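Local atomic coordinates of protection of telomeres protein 1 (Schizosaccharomyces pombe, PDB entry 1QZG), a protein that binds single-stranded telomeric DNA, here through its N-terminal OB-fold domain, to protect the 3' overhang of chromosome ends and regulate telomerase and telomere length. Residues L27-I32 with N46-V51; V71-P76 with L85-F90; F129-W134 with P147-R152; K65-T70 with Q93-P98. All coordinates share one frame; numbering follows the deposited sequence.

Following the chain from its N terminus, contact 1 closes first: residues 27-32 carry the second arm of a small hairpin, and after 13 residues the chain returns along the long strand 43-59, whose residues 46-51 meet them. Contact 4 then opens on residues 65-70 and closes at 93-98, and contact 2 (71-76 with 85-90) is nested inside that loop as the hairpin of strands 67-74 and 85-91. Contact 3 comes last, in series, laying the segment before the C-terminal helix beside strand 129-133. Backbone hydrogen bonds join Ile50 to Trp74 (contacts 1 and 2) and Leu89 to Thr69 (2 and 4), and a salt bridge between Asp96 and Arg152 joins loops 93-98 and 147-152.

Contact 1: residues L27-I32 with N46-V51; sequences LTFQSI and NLFGIV
Phe29 lays its side chain along the backbone of Asn46 and Leu47. Its CB lies 3.6 Å from Asn46 O. With CG anti to its own carbonyl carbon (chi1 -61°), the ring is brought alongside the opposing backbone, edge first. CD2 is 3.5 Å from Leu47 C, which lies near the plane of the ring, and CE2, one atom further on, is 3.5 Å from Leu47 O. Phe48 CD1 lies over one face of the ring; Phe48 CB is 3.8 Å from Phe29 CD2, and the two rings meet obliquely, their planes at 43°. Tyr22 also meets the Phe29 ring, while Phe48 carries the apolar cluster on to Trp134 and to Phe163 of helix 158-175.

The two strands belong to different sheets: 27-30 is an arm of the small N-terminal hairpin, whereas 46-51 is part of the long curled strand 43-59 of the OB-fold barrel. They cross at 67°, so the backbones bond at one point instead of zipping up. There, Gln30 N donates to Asn46 O over 3.2 Å, almost straight along the carbonyl bond.

Asn46 adds a side-chain bond, ND2 donating to Thr28 O at 3.0 Å, somewhat tilted from the carbonyl plane. Leu27 crosses this amide at about a right angle and brings CD2 to 3.7 Å from Asn46 ND2, and the amide oxygen is taken up by Gln111 N. A water donates to Thr28 O and accepts from Asn46 N, so that this carbonyl has two donors. Farther along, Leu47 CD2 abuts Gln30 O at 3.3 Å.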
# COMPACT_ATOMS: atom_id res chain seq x y z
N LEU C 27 10.14 -10.73 -2.55
CA LEU C 27 9.87 -9.47 -3.25
C LEU C 27 10.69 -8.27 -2.81
O LEU C 27 11.05 -8.12 -1.64
CB LEU C 27 8.39 -9.07 -3.16
CG LEU C 27 7.33 -9.92 -3.88
CD1 LEU C 27 5.96 -9.35 -3.58
CD2 LEU C 27 7.61 -9.97 -5.36
N THR C 28 10.98 -7.42 -3.78
CA THR C 28 11.72 -6.20 -3.55
C THR C 28 10.73 -5.04 -3.56
O THR C 28 9.90 -4.94 -4.47
CB THR C 28 12.75 -5.96 -4.67
OG1 THR C 28 13.73 -7.00 -4.63
CG2 THR C 28 13.43 -4.61 -4.48
N PHE C 29 10.81 -4.19 -2.55
CA PHE C 29 9.91 -3.04 -2.44
C PHE C 29 10.65 -1.73 -2.55
O PHE C 29 11.87 -1.66 -2.41
CB PHE C 29 9.19 -3.04 -1.09
CG PHE C 29 8.35 -4.24 -0.86
CD1 PHE C 29 8.92 -5.45 -0.47
CD2 PHE C 29 6.97 -4.18 -1.04
CE1 PHE C 29 8.13 -6.58 -0.27
CE2 PHE C 29 6.17 -5.30 -0.85
CZ PHE C 29 6.75 -6.50 -0.46
N GLN C 30 9.89 -0.68 -2.80
CA GLN C 30 10.46 0.65 -2.85
C GLN C 30 9.77 1.46 -1.76
O GLN C 30 8.55 1.45 -1.65
CB GLN C 30 10.23 1.32 -4.23
CG GLN C 30 11.20 2.36 -4.67
CD GLN C 30 10.79 2.94 -6.02
OE1 GLN C 30 10.06 2.29 -6.80
NE2 GLN C 30 11.19 4.16 -6.30
N SER C 31 10.57 2.17 -0.96
CA SER C 31 10.02 2.98 0.13
C SER C 31 9.09 4.01 -0.49
O SER C 31 9.26 4.37 -1.65
CB SER C 31 11.13 3.67 0.92
OG SER C 31 11.77 4.63 0.10
N ILE C 32 8.13 4.50 0.27
CA ILE C 32 7.20 5.48 -0.27
C ILE C 32 7.90 6.76 -0.70
O ILE C 32 7.61 7.30 -1.77
CB ILE C 32 6.08 5.83 0.74
CG1 ILE C 32 5.25 4.57 1.05
CG2 ILE C 32 5.21 6.94 0.18
CD1 ILE C 32 4.64 3.89 -0.18
N ASN C 46 6.73 -2.75 -6.11
CA ASN C 46 5.95 -3.40 -5.07
C ASN C 46 6.02 -2.41 -3.92
O ASN C 46 7.06 -1.80 -3.69
CB ASN C 46 6.57 -4.74 -4.65
CG ASN C 46 6.60 -5.72 -5.78
OD1 ASN C 46 5.61 -5.89 -6.50
ND2 ASN C 46 7.75 -6.37 -5.97
N LEU C 47 4.91 -2.26 -3.20
CA LEU C 47 4.84 -1.32 -2.10
C LEU C 47 4.28 -1.98 -0.86
O LEU C 47 3.57 -2.99 -0.93
CB LEU C 47 3.98 -0.12 -2.50
CG LEU C 47 4.45 0.58 -3.77
CD1 LEU C 47 3.38 1.52 -4.29
CD2 LEU C 47 5.76 1.34 -3.49
N PHE C 48 4.61 -1.41 0.29
CA PHE C 48 4.16 -1.93 1.57
C PHE C 48 4.10 -0.71 2.47
O PHE C 48 5.13 -0.15 2.85
CB PHE C 48 5.19 -2.94 2.09
CG PHE C 48 4.63 -3.95 3.06
CD1 PHE C 48 5.27 -5.17 3.24
CD2 PHE C 48 3.48 -3.67 3.81
CE1 PHE C 48 4.78 -6.11 4.14
CE2 PHE C 48 2.99 -4.61 4.71
CZ PHE C 48 3.64 -5.83 4.88
N GLY C 49 2.88 -0.29 2.80
CA GLY C 49 2.73 0.88 3.64
C GLY C 49 1.47 0.81 4.48
O GLY C 49 0.86 -0.24 4.62
N ILE C 50 1.11 1.95 5.04
CA ILE C 50 -0.08 2.05 5.86
C ILE C 50 -1.06 2.89 5.07
O ILE C 50 -0.68 3.88 4.44
CB ILE C 50 0.21 2.78 7.19
CG1 ILE C 50 1.17 1.95 8.05
CG2 ILE C 50 -1.09 3.06 7.91
CD1 ILE C 50 0.60 0.61 8.50
N VAL C 51 -2.33 2.49 5.09
CA VAL C 51 -3.33 3.26 4.38
C VAL C 51 -3.58 4.53 5.17
O VAL C 51 -4.08 4.48 6.29
CB VAL C 51 -4.64 2.47 4.24
CG1 VAL C 51 -5.74 3.38 3.71
CG2 VAL C 51 -4.41 1.30 3.30
O HOH W 1 9.72 -2.87 -6.14
O HOH W 2 6.89 0.63 0.04

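Contact 2: residues V71-P76 with L85-F90. With TMP (thymidine-5'-phosphate), chain E; nucleotides of chain A.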
# COMPACT_ATOMS: atom_id res chain seq x y z
N VAL C 71 -6.07 4.65 -2.83
CA VAL C 71 -5.47 4.57 -1.51
C VAL C 71 -4.27 5.50 -1.48
O VAL C 71 -3.60 5.70 -2.50
CB VAL C 71 -4.98 3.14 -1.16
CG1 VAL C 71 -6.13 2.15 -1.30
CG2 VAL C 71 -3.82 2.72 -2.06
N TYR C 72 -4.00 6.05 -0.31
CA TYR C 72 -2.85 6.86 -0.10
C TYR C 72 -1.99 6.07 0.84
O TYR C 72 -2.39 5.83 1.98
CB TYR C 72 -3.23 8.23 0.50
CG TYR C 72 -3.79 9.19 -0.52
CD1 TYR C 72 -5.11 9.09 -0.97
CD2 TYR C 72 -2.99 10.19 -1.08
CE1 TYR C 72 -5.62 9.96 -1.93
CE2 TYR C 72 -3.48 11.07 -2.04
CZ TYR C 72 -4.80 10.95 -2.47
OH TYR C 72 -5.28 11.80 -3.43
N LEU C 73 -0.82 5.64 0.37
CA LEU C 73 0.07 4.82 1.17
C LEU C 73 1.17 5.63 1.81
O LEU C 73 1.77 6.51 1.20
CB LEU C 73 0.74 3.73 0.34
CG LEU C 73 0.03 2.37 0.19
CD1 LEU C 73 0.97 1.32 -0.36
CD2 LEU C 73 -0.54 1.92 1.53
N TRP C 74 1.42 5.32 3.07
CA TRP C 74 2.43 6.02 3.85
C TRP C 74 3.38 5.03 4.49
O TRP C 74 3.03 3.87 4.72
CB TRP C 74 1.72 6.84 4.94
CG TRP C 74 2.61 7.45 5.98
CD1 TRP C 74 3.02 8.76 6.01
CD2 TRP C 74 3.19 6.82 7.13
NE1 TRP C 74 3.81 8.98 7.11
CE2 TRP C 74 3.93 7.81 7.82
CE3 TRP C 74 3.17 5.53 7.67
CZ2 TRP C 74 4.64 7.54 9.00
CZ3 TRP C 74 3.85 5.26 8.83
CH2 TRP C 74 4.58 6.26 9.49
N ASP C 75 4.60 5.48 4.76
CA ASP C 75 5.56 4.66 5.49
C ASP C 75 6.47 5.65 6.21
O ASP C 75 6.45 6.85 5.89
CB ASP C 75 6.29 3.67 4.54
CG ASP C 75 7.44 4.26 3.77
OD1 ASP C 75 7.78 5.43 4.02
OD2 ASP C 75 7.98 3.56 2.89
N PRO C 76 7.26 5.17 7.18
CA PRO C 76 8.15 6.05 7.95
C PRO C 76 9.11 6.96 7.18
O PRO C 76 9.78 7.78 7.80
CB PRO C 76 8.89 5.07 8.85
CG PRO C 76 7.90 3.95 9.04
CD PRO C 76 7.38 3.78 7.63
N LEU C 85 1.78 8.55 -1.06
CA LEU C 85 1.68 8.24 -2.47
C LEU C 85 0.25 7.86 -2.86
O LEU C 85 -0.31 6.90 -2.33
CB LEU C 85 2.66 7.11 -2.83
CG LEU C 85 2.70 6.65 -4.29
CD1 LEU C 85 3.30 7.72 -5.17
CD2 LEU C 85 3.47 5.35 -4.43
N GLN C 86 -0.33 8.62 -3.79
CA GLN C 86 -1.68 8.34 -4.28
C GLN C 86 -1.60 7.18 -5.26
O GLN C 86 -0.83 7.21 -6.22
CB GLN C 86 -2.28 9.55 -5.00
CG GLN C 86 -3.62 9.25 -5.66
CD GLN C 86 -4.11 10.39 -6.54
OE1 GLN C 86 -5.19 10.95 -6.31
NE2 GLN C 86 -3.33 10.74 -7.56
N ILE C 87 -2.44 6.15 -5.05
CA ILE C 87 -2.45 4.99 -5.90
C ILE C 87 -3.87 4.63 -6.32
O ILE C 87 -4.76 4.52 -5.47
CB ILE C 87 -1.83 3.76 -5.18
CG1 ILE C 87 -0.44 4.12 -4.67
CG2 ILE C 87 -1.76 2.55 -6.10
CD1 ILE C 87 0.06 3.26 -3.53
N HIS C 88 -4.07 4.47 -7.63
CA HIS C 88 -5.37 4.05 -8.12
C HIS C 88 -5.28 2.58 -8.46
O HIS C 88 -4.42 2.17 -9.24
CB HIS C 88 -5.78 4.82 -9.38
CG HIS C 88 -6.00 6.27 -9.15
ND1 HIS C 88 -6.93 6.75 -8.26
CD2 HIS C 88 -5.40 7.36 -9.68
CE1 HIS C 88 -6.90 8.07 -8.24
NE2 HIS C 88 -5.97 8.47 -9.10
N LEU C 89 -6.16 1.83 -7.78
CA LEU C 89 -6.20 0.40 -8.04
C LEU C 89 -7.40 0.09 -8.93
O LEU C 89 -8.52 0.47 -8.58
CB LEU C 89 -6.30 -0.35 -6.73
CG LEU C 89 -5.15 -0.07 -5.78
CD1 LEU C 89 -5.38 -0.69 -4.41
CD2 LEU C 89 -3.85 -0.58 -6.38
N PHE C 90 -7.18 -0.58 -10.06
CA PHE C 90 -8.27 -0.89 -10.99
C PHE C 90 -8.45 -2.37 -11.21
O PHE C 90 -7.54 -3.17 -11.00
CB PHE C 90 -8.01 -0.28 -12.37
CG PHE C 90 -7.93 1.22 -12.39
CD1 PHE C 90 -6.70 1.87 -12.31
CD2 PHE C 90 -9.09 1.98 -12.53
CE1 PHE C 90 -6.63 3.26 -12.40
CE2 PHE C 90 -9.02 3.37 -12.62
CZ PHE C 90 -7.79 4.01 -12.55
C1' TMP E . -8.77 13.18 -10.96
N1 TMP E . -7.75 12.53 -11.79
C2 TMP E . -6.79 11.74 -11.20
O2 TMP E . -6.74 11.55 -9.99
N3 TMP E . -5.89 11.19 -12.07
C4 TMP E . -5.85 11.33 -13.45
O4 TMP E . -4.97 10.79 -14.10
C5 TMP E . -6.90 12.16 -14.00
C5M TMP E . -6.96 12.37 -15.48
C6 TMP E . -7.78 12.71 -13.15
P DT A 4 -10.32 9.70 -19.23
OP1 DT A 4 -11.35 10.46 -19.98
OP2 DT A 4 -9.47 10.40 -18.24
O5' DT A 4 -11.09 8.54 -18.49
C5' DT A 4 -11.08 8.45 -17.09
C4' DT A 4 -11.88 7.25 -16.65
O4' DT A 4 -11.18 6.03 -16.99
C3' DT A 4 -12.08 7.22 -15.14
O3' DT A 4 -13.45 7.00 -14.84
C2' DT A 4 -11.19 6.08 -14.67
C1' DT A 4 -11.17 5.16 -15.88
N1 DT A 4 -9.98 4.29 -15.96
C2 DT A 4 -10.19 2.93 -15.99
O2 DT A 4 -11.29 2.43 -16.00
N3 DT A 4 -9.04 2.17 -16.00
C4 DT A 4 -7.74 2.62 -16.00
O4 DT A 4 -6.81 1.82 -15.97
C5 DT A 4 -7.59 4.06 -16.00
C7 DT A 4 -6.21 4.63 -16.03
C6 DT A 4 -8.70 4.82 -15.98
P DA A 5 -14.16 7.96 -13.76
OP1 DA A 5 -15.60 7.63 -13.67
OP2 DA A 5 -13.73 9.32 -14.11
O5' DA A 5 -13.45 7.52 -12.41
C5' DA A 5 -12.85 8.46 -11.56
C4' DA A 5 -11.98 7.75 -10.55
O4' DA A 5 -10.82 7.21 -11.22
C3' DA A 5 -11.42 8.70 -9.50
O3' DA A 5 -11.14 7.98 -8.31
C2' DA A 5 -10.14 9.20 -10.13
C1' DA A 5 -9.70 8.07 -11.05
N9 DA A 5 -9.33 8.56 -12.38
C8 DA A 5 -10.04 9.45 -13.15
N7 DA A 5 -9.50 9.69 -14.31
C5 DA A 5 -8.35 8.92 -14.32
C6 DA A 5 -7.35 8.72 -15.28
N6 DA A 5 -7.34 9.29 -16.49
N1 DA A 5 -6.33 7.89 -14.96
C2 DA A 5 -6.34 7.30 -13.76
N3 DA A 5 -7.23 7.39 -12.78
C4 DA A 5 -8.22 8.23 -13.12
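Leu73 and Ile87 meet at the apolar centre of the hairpin, where Leu73 CD1 lies 3.8 Å from Ile87 CD1. On the same face Val71 has CG1 anti to its carbonyl carbon (chi1 -56°) and turned to Leu89, which places CG2 between the backbone N and the carbonyl carbon, 3.8 Å from Ile87 CB. Leu47, Leu107 and Leu109 of neighbouring strands cover this face, the interior of the OB-fold barrel.

Around it runs a regular antiparallel ladder. Val71 and Ile87 form one hydrogen-bonded pair, with Ile87 N donating to Val71 O at 2.8 Å, and Leu73 and Leu85 form the next. Between them the non-hydrogen-bonded pair Tyr72 and Gln86 faces outward, the two side chains lying alongside each other. Gln86 CA sits over the tyrosine ring, 4.2 Å from its centroid.

Beyond the ladder, strand 85-91 reaches the nucleotides. DT4 of chain A lies over one face of the Phe90 ring, CZ being 3.5 Å from its C5. N3 and the sugar of DA5 of chain A lie over one face of the His88 imidazole, with CD2 3.6 Å from that N3. At the edge of the imidazole, NE2 donates to O2 of the bound thymidine-5'-phosphate at 3.3 Å, while ND1 is bonded to Thr70 OG1. With NE2 as the donor and ND1 engaged by a hydroxyl, His88 is held at both nitrogens and can read a base carbonyl, probably without needing a positive charge.

Contact 3: residues F129-W134 with P147-R152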
# COMPACT_ATOMS: atom_id res chain seq x y z
N PHE C 129 -2.20 -7.00 -10.76
CA PHE C 129 -1.68 -6.71 -9.43
C PHE C 129 -2.29 -7.60 -8.37
O PHE C 129 -3.42 -8.08 -8.50
CB PHE C 129 -1.90 -5.26 -9.05
CG PHE C 129 -3.21 -4.96 -8.36
CD1 PHE C 129 -3.28 -4.90 -6.97
CD2 PHE C 129 -4.36 -4.70 -9.10
CE1 PHE C 129 -4.48 -4.58 -6.32
CE2 PHE C 129 -5.57 -4.39 -8.47
CZ PHE C 129 -5.63 -4.32 -7.07
N ARG C 130 -1.53 -7.83 -7.30
CA ARG C 130 -1.95 -8.65 -6.18
C ARG C 130 -1.78 -7.83 -4.91
O ARG C 130 -1.12 -6.78 -4.93
CB ARG C 130 -1.10 -9.91 -6.09
CG ARG C 130 -1.22 -10.83 -7.31
CD ARG C 130 -2.61 -11.45 -7.38
NE ARG C 130 -2.77 -12.30 -8.56
CZ ARG C 130 -3.47 -11.97 -9.64
NH1 ARG C 130 -4.09 -10.79 -9.70
NH2 ARG C 130 -3.56 -12.80 -10.66
N TYR C 131 -2.37 -8.29 -3.81
CA TYR C 131 -2.25 -7.55 -2.56
C TYR C 131 -2.50 -8.38 -1.31
O TYR C 131 -3.05 -9.49 -1.37
CB TYR C 131 -3.23 -6.36 -2.56
CG TYR C 131 -4.66 -6.73 -2.22
CD1 TYR C 131 -5.12 -6.66 -0.91
CD2 TYR C 131 -5.53 -7.19 -3.21
CE1 TYR C 131 -6.43 -7.04 -0.59
CE2 TYR C 131 -6.84 -7.58 -2.90
CZ TYR C 131 -7.28 -7.50 -1.59
OH TYR C 131 -8.55 -7.87 -1.26
N ALA C 132 -2.05 -7.83 -0.18
CA ALA C 132 -2.25 -8.43 1.13
C ALA C 132 -2.65 -7.24 2.00
O ALA C 132 -2.04 -6.16 1.93
CB ALA C 132 -0.96 -9.07 1.65
N LEU C 133 -3.70 -7.43 2.80
CA LEU C 133 -4.23 -6.38 3.66
C LEU C 133 -4.29 -6.91 5.11
O LEU C 133 -4.76 -8.02 5.35
CB LEU C 133 -5.64 -6.03 3.19
CG LEU C 133 -6.23 -4.62 3.26
CD1 LEU C 133 -7.53 -4.65 4.04
CD2 LEU C 133 -5.24 -3.67 3.88
N TRP C 134 -3.82 -6.11 6.06
CA TRP C 134 -3.83 -6.50 7.48
C TRP C 134 -4.78 -5.66 8.31
O TRP C 134 -5.24 -4.60 7.87
CB TRP C 134 -2.42 -6.38 8.08
CG TRP C 134 -1.49 -7.48 7.68
CD1 TRP C 134 -1.24 -8.63 8.38
CD2 TRP C 134 -0.70 -7.56 6.48
NE1 TRP C 134 -0.34 -9.41 7.69
CE2 TRP C 134 0.01 -8.78 6.53
CE3 TRP C 134 -0.53 -6.71 5.38
CZ2 TRP C 134 0.88 -9.18 5.50
CZ3 TRP C 134 0.34 -7.11 4.36
CH2 TRP C 134 1.03 -8.33 4.43
N PRO C 147 -13.84 -9.33 5.36
CA PRO C 147 -13.62 -10.35 4.32
C PRO C 147 -13.17 -9.73 3.01
O PRO C 147 -13.75 -8.75 2.53
CB PRO C 147 -14.98 -11.02 4.22
CG PRO C 147 -15.89 -9.93 4.56
CD PRO C 147 -15.25 -9.30 5.75
N GLN C 148 -12.13 -10.32 2.42
CA GLN C 148 -11.56 -9.83 1.18
C GLN C 148 -11.85 -10.74 -0.02
O GLN C 148 -11.96 -11.95 0.13
CB GLN C 148 -10.04 -9.74 1.31
CG GLN C 148 -9.54 -8.84 2.43
CD GLN C 148 -9.91 -7.40 2.18
OE1 GLN C 148 -9.64 -6.87 1.10
NE2 GLN C 148 -10.55 -6.77 3.15
N PRO C 149 -11.99 -10.14 -1.22
CA PRO C 149 -12.25 -10.94 -2.42
C PRO C 149 -10.99 -11.78 -2.58
O PRO C 149 -9.89 -11.31 -2.26
CB PRO C 149 -12.40 -9.88 -3.51
CG PRO C 149 -12.92 -8.68 -2.76
CD PRO C 149 -12.08 -8.70 -1.51
N MET C 150 -11.12 -12.99 -3.13
CA MET C 150 -9.95 -13.84 -3.22
C MET C 150 -9.02 -13.70 -4.42
O MET C 150 -7.80 -13.82 -4.25
CB MET C 150 -10.38 -15.30 -3.14
CG MET C 150 -11.32 -15.61 -2.00
SD MET C 150 -10.48 -15.63 -0.40
CE MET C 150 -9.33 -16.98 -0.64
N PRO C 151 -9.52 -13.44 -5.62
CA PRO C 151 -8.68 -13.47 -6.82
C PRO C 151 -7.45 -12.61 -6.82
O PRO C 151 -6.41 -13.04 -7.34
CB PRO C 151 -9.64 -13.01 -7.92
CG PRO C 151 -11.00 -13.22 -7.34
CD PRO C 151 -10.86 -12.83 -5.87
N ARG C 152 -7.33 -11.50 -6.11
CA ARG C 152 -6.00 -10.87 -6.09
C ARG C 152 -5.15 -11.08 -4.80
O ARG C 152 -4.07 -10.51 -4.68
CB ARG C 152 -6.10 -9.36 -6.35
CG ARG C 152 -6.45 -9.00 -7.77
CD ARG C 152 -7.01 -7.58 -7.84
NE ARG C 152 -7.66 -7.31 -9.09
CZ ARG C 152 -7.02 -7.27 -10.26
NH1 ARG C 152 -5.72 -7.49 -10.32
NH2 ARG C 152 -7.71 -7.02 -11.37
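Arg152 and Phe129 form the tight end of this contact. The arginine chain, extended from CG to NE, passes over one face of the phenylalanine ring, with CD 3.9 Å from its centroid and the guanidinium only 10° from parallel to the ring. Phe129 CG stands between its backbone N and carbonyl carbon (chi1 89°), which holds the ring over the guanidinium. NH1 of Arg152 then bonds to Phe129 O at 3.0 Å, on a lone pair and in the plane of both groups. The same oxygen accepts a second hydrogen bond from Arg130 NH1, from above the carbonyl plane, which brings the two arginine NH1 atoms to 3.7 Å. Asp96 forms a salt bridge with Arg152 NE, and Ser91 and Asp127 bind its other nitrogens. The backbone is joined by Tyr131 N, which donates to Arg152 O at 2.9 Å.

Packing is sparser where Pro151, largely in solvent, only brings its carbonyl over the Arg130 guanidinium. At the far end Tyr131 OH donates to Gln148 OE1 at 2.8 Å, with ring and amide nearly perpendicular. The arrangement is that of an extended, proline-rich connection laid beside the strand 129-133 of the OB-fold barrel before the C-terminal helix.

Contact 4: residues K65-T70 with Q93-P98; sequences KDWVTT and QGNDLP. With nucleotides of chain A.
Trp67 gives up the most surface here, its indole lying across the loop at Gly94 and Asn95. Asn95 CB sits over the six-membered ring, 3.6 Å from its centroid. With CG anti to the backbone N (chi1 -167°), the amide extends over the same face, and OD1 ends 3.1 Å from Trp67 CE3. The amide plane is 24° from that of the indole. At the other end of the indole, CD1 lies 3.5 Å from Gly94 C. Asn95 is the centre of an inverse gamma turn.

Leu97 is next. Its CD1 is pressed to the strand backbone, 3.6 Å from Val68 C, and also reaches Trp67 CB. The side chains of Thr69 and Leu97 run antiparallel alongside each other, with Thr69 CG2 3.9 Å from Leu97 CD1, while the threonine hydroxyl is bonded to Thr55 O. A water donates to Pro98 O and weakly to Thr69 OG1; no direct hydrogen bond joins the segments.

Next to Trp67, Asp66 reads DT4 of chain A: its backbone N donates to the base O2 at 2.9 Å, and the base N3 donates to OD2 at 2.8 Å. Lys92 also bridges to that carboxylate. The contact thus packs the loop after strand 85-91 on the start of strand 67-74 of the OB-fold barrel, beside the turn from strand 43-59 that presents Asp66 to the DNA.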
# COMPACT_ATOMS: atom_id res chain seq x y z
N LYS C 65 -14.38 1.92 -17.89
CA LYS C 65 -15.22 1.78 -16.72
C LYS C 65 -14.79 0.69 -15.75
O LYS C 65 -15.62 -0.06 -15.27
CB LYS C 65 -16.67 1.53 -17.16
CG LYS C 65 -17.21 2.59 -18.12
CD LYS C 65 -18.63 2.30 -18.56
CE LYS C 65 -19.13 3.38 -19.51
NZ LYS C 65 -20.45 3.03 -20.13
N ASP C 66 -13.49 0.62 -15.45
CA ASP C 66 -13.00 -0.40 -14.53
C ASP C 66 -13.42 -0.11 -13.10
O ASP C 66 -13.71 1.03 -12.75
CB ASP C 66 -11.46 -0.47 -14.53
CG ASP C 66 -10.89 -0.70 -15.90
OD1 ASP C 66 -11.66 -1.04 -16.82
OD2 ASP C 66 -9.65 -0.53 -16.05
N TRP C 67 -13.47 -1.16 -12.30
CA TRP C 67 -13.74 -0.98 -10.90
C TRP C 67 -12.52 -0.23 -10.37
O TRP C 67 -11.41 -0.50 -10.82
CB TRP C 67 -13.88 -2.32 -10.18
CG TRP C 67 -15.19 -2.95 -10.44
CD1 TRP C 67 -15.49 -3.81 -11.44
CD2 TRP C 67 -16.41 -2.71 -9.72
NE1 TRP C 67 -16.82 -4.14 -11.40
CE2 TRP C 67 -17.41 -3.48 -10.36
CE3 TRP C 67 -16.76 -1.92 -8.61
CZ2 TRP C 67 -18.75 -3.48 -9.92
CZ3 TRP C 67 -18.08 -1.93 -8.18
CH2 TRP C 67 -19.06 -2.70 -8.84
N VAL C 68 -12.72 0.71 -9.46
CA VAL C 68 -11.57 1.46 -8.96
C VAL C 68 -11.65 1.81 -7.49
O VAL C 68 -12.73 2.05 -6.95
CB VAL C 68 -11.38 2.77 -9.81
CG1 VAL C 68 -12.64 3.62 -9.72
CG2 VAL C 68 -10.17 3.56 -9.35
N THR C 69 -10.48 1.83 -6.87
CA THR C 69 -10.36 2.19 -5.48
C THR C 69 -9.07 2.99 -5.40
O THR C 69 -8.09 2.67 -6.08
CB THR C 69 -10.29 0.96 -4.55
OG1 THR C 69 -10.37 1.39 -3.18
CG2 THR C 69 -8.99 0.19 -4.77
N THR C 70 -9.05 4.03 -4.57
CA THR C 70 -7.87 4.87 -4.42
C THR C 70 -7.38 4.72 -3.00
O THR C 70 -8.17 4.68 -2.05
CB THR C 70 -8.17 6.32 -4.75
OG1 THR C 70 -8.63 6.43 -6.10
CG2 THR C 70 -6.92 7.16 -4.56
N GLN C 93 -11.76 -7.23 -14.10
CA GLN C 93 -12.26 -8.59 -13.90
C GLN C 93 -13.23 -8.67 -12.73
O GLN C 93 -13.24 -9.66 -11.98
CB GLN C 93 -11.07 -9.55 -13.68
CG GLN C 93 -10.10 -9.09 -12.58
CD GLN C 93 -8.91 -10.04 -12.39
OE1 GLN C 93 -8.21 -10.38 -13.35
NE2 GLN C 93 -8.67 -10.43 -11.15
N GLY C 94 -14.06 -7.65 -12.57
CA GLY C 94 -15.00 -7.65 -11.47
C GLY C 94 -14.42 -6.89 -10.29
O GLY C 94 -13.24 -6.55 -10.29
N ASN C 95 -15.25 -6.63 -9.29
CA ASN C 95 -14.78 -5.89 -8.12
C ASN C 95 -14.06 -6.80 -7.12
O ASN C 95 -14.65 -7.25 -6.15
CB ASN C 95 -15.95 -5.19 -7.44
CG ASN C 95 -15.50 -4.16 -6.42
OD1 ASN C 95 -16.32 -3.39 -5.91
ND2 ASN C 95 -14.21 -4.15 -6.10
N ASP C 96 -12.79 -7.06 -7.38
CA ASP C 96 -12.00 -7.89 -6.49
C ASP C 96 -10.87 -7.07 -5.87
O ASP C 96 -9.81 -7.59 -5.52
CB ASP C 96 -11.42 -9.09 -7.25
CG ASP C 96 -10.57 -8.68 -8.43
OD1 ASP C 96 -10.38 -7.46 -8.66
OD2 ASP C 96 -10.10 -9.59 -9.14
N LEU C 97 -11.12 -5.77 -5.72
CA LEU C 97 -10.15 -4.85 -5.15
C LEU C 97 -10.12 -4.94 -3.63
O LEU C 97 -11.07 -5.44 -3.01
CB LEU C 97 -10.49 -3.42 -5.55
CG LEU C 97 -10.58 -3.17 -7.06
CD1 LEU C 97 -11.13 -1.79 -7.32
CD2 LEU C 97 -9.20 -3.34 -7.68
N PRO C 98 -9.03 -4.45 -3.01
CA PRO C 98 -8.91 -4.47 -1.56
C PRO C 98 -10.13 -3.80 -0.95
O PRO C 98 -10.56 -2.75 -1.43
CB PRO C 98 -7.64 -3.65 -1.30
CG PRO C 98 -6.80 -3.95 -2.49
CD PRO C 98 -7.81 -3.90 -3.63
P DT A 4 -10.32 9.70 -19.23
OP1 DT A 4 -11.35 10.46 -19.98
OP2 DT A 4 -9.47 10.40 -18.24
O5' DT A 4 -11.09 8.54 -18.49
C5' DT A 4 -11.08 8.45 -17.09
C4' DT A 4 -11.88 7.25 -16.65
O4' DT A 4 -11.18 6.03 -16.99
C3' DT A 4 -12.08 7.22 -15.14
O3' DT A 4 -13.45 7.00 -14.84
C2' DT A 4 -11.19 6.08 -14.67
C1' DT A 4 -11.17 5.16 -15.88
N1 DT A 4 -9.98 4.29 -15.96
C2 DT A 4 -10.19 2.93 -15.99
O2 DT A 4 -11.29 2.43 -16.00
N3 DT A 4 -9.04 2.17 -16.00
C4 DT A 4 -7.74 2.62 -16.00
O4 DT A 4 -6.81 1.82 -15.97
C5 DT A 4 -7.59 4.06 -16.00
C7 DT A 4 -6.21 4.63 -16.03
C6 DT A 4 -8.70 4.82 -15.98
O HOH W 3 -11.48 -0.38 -0.39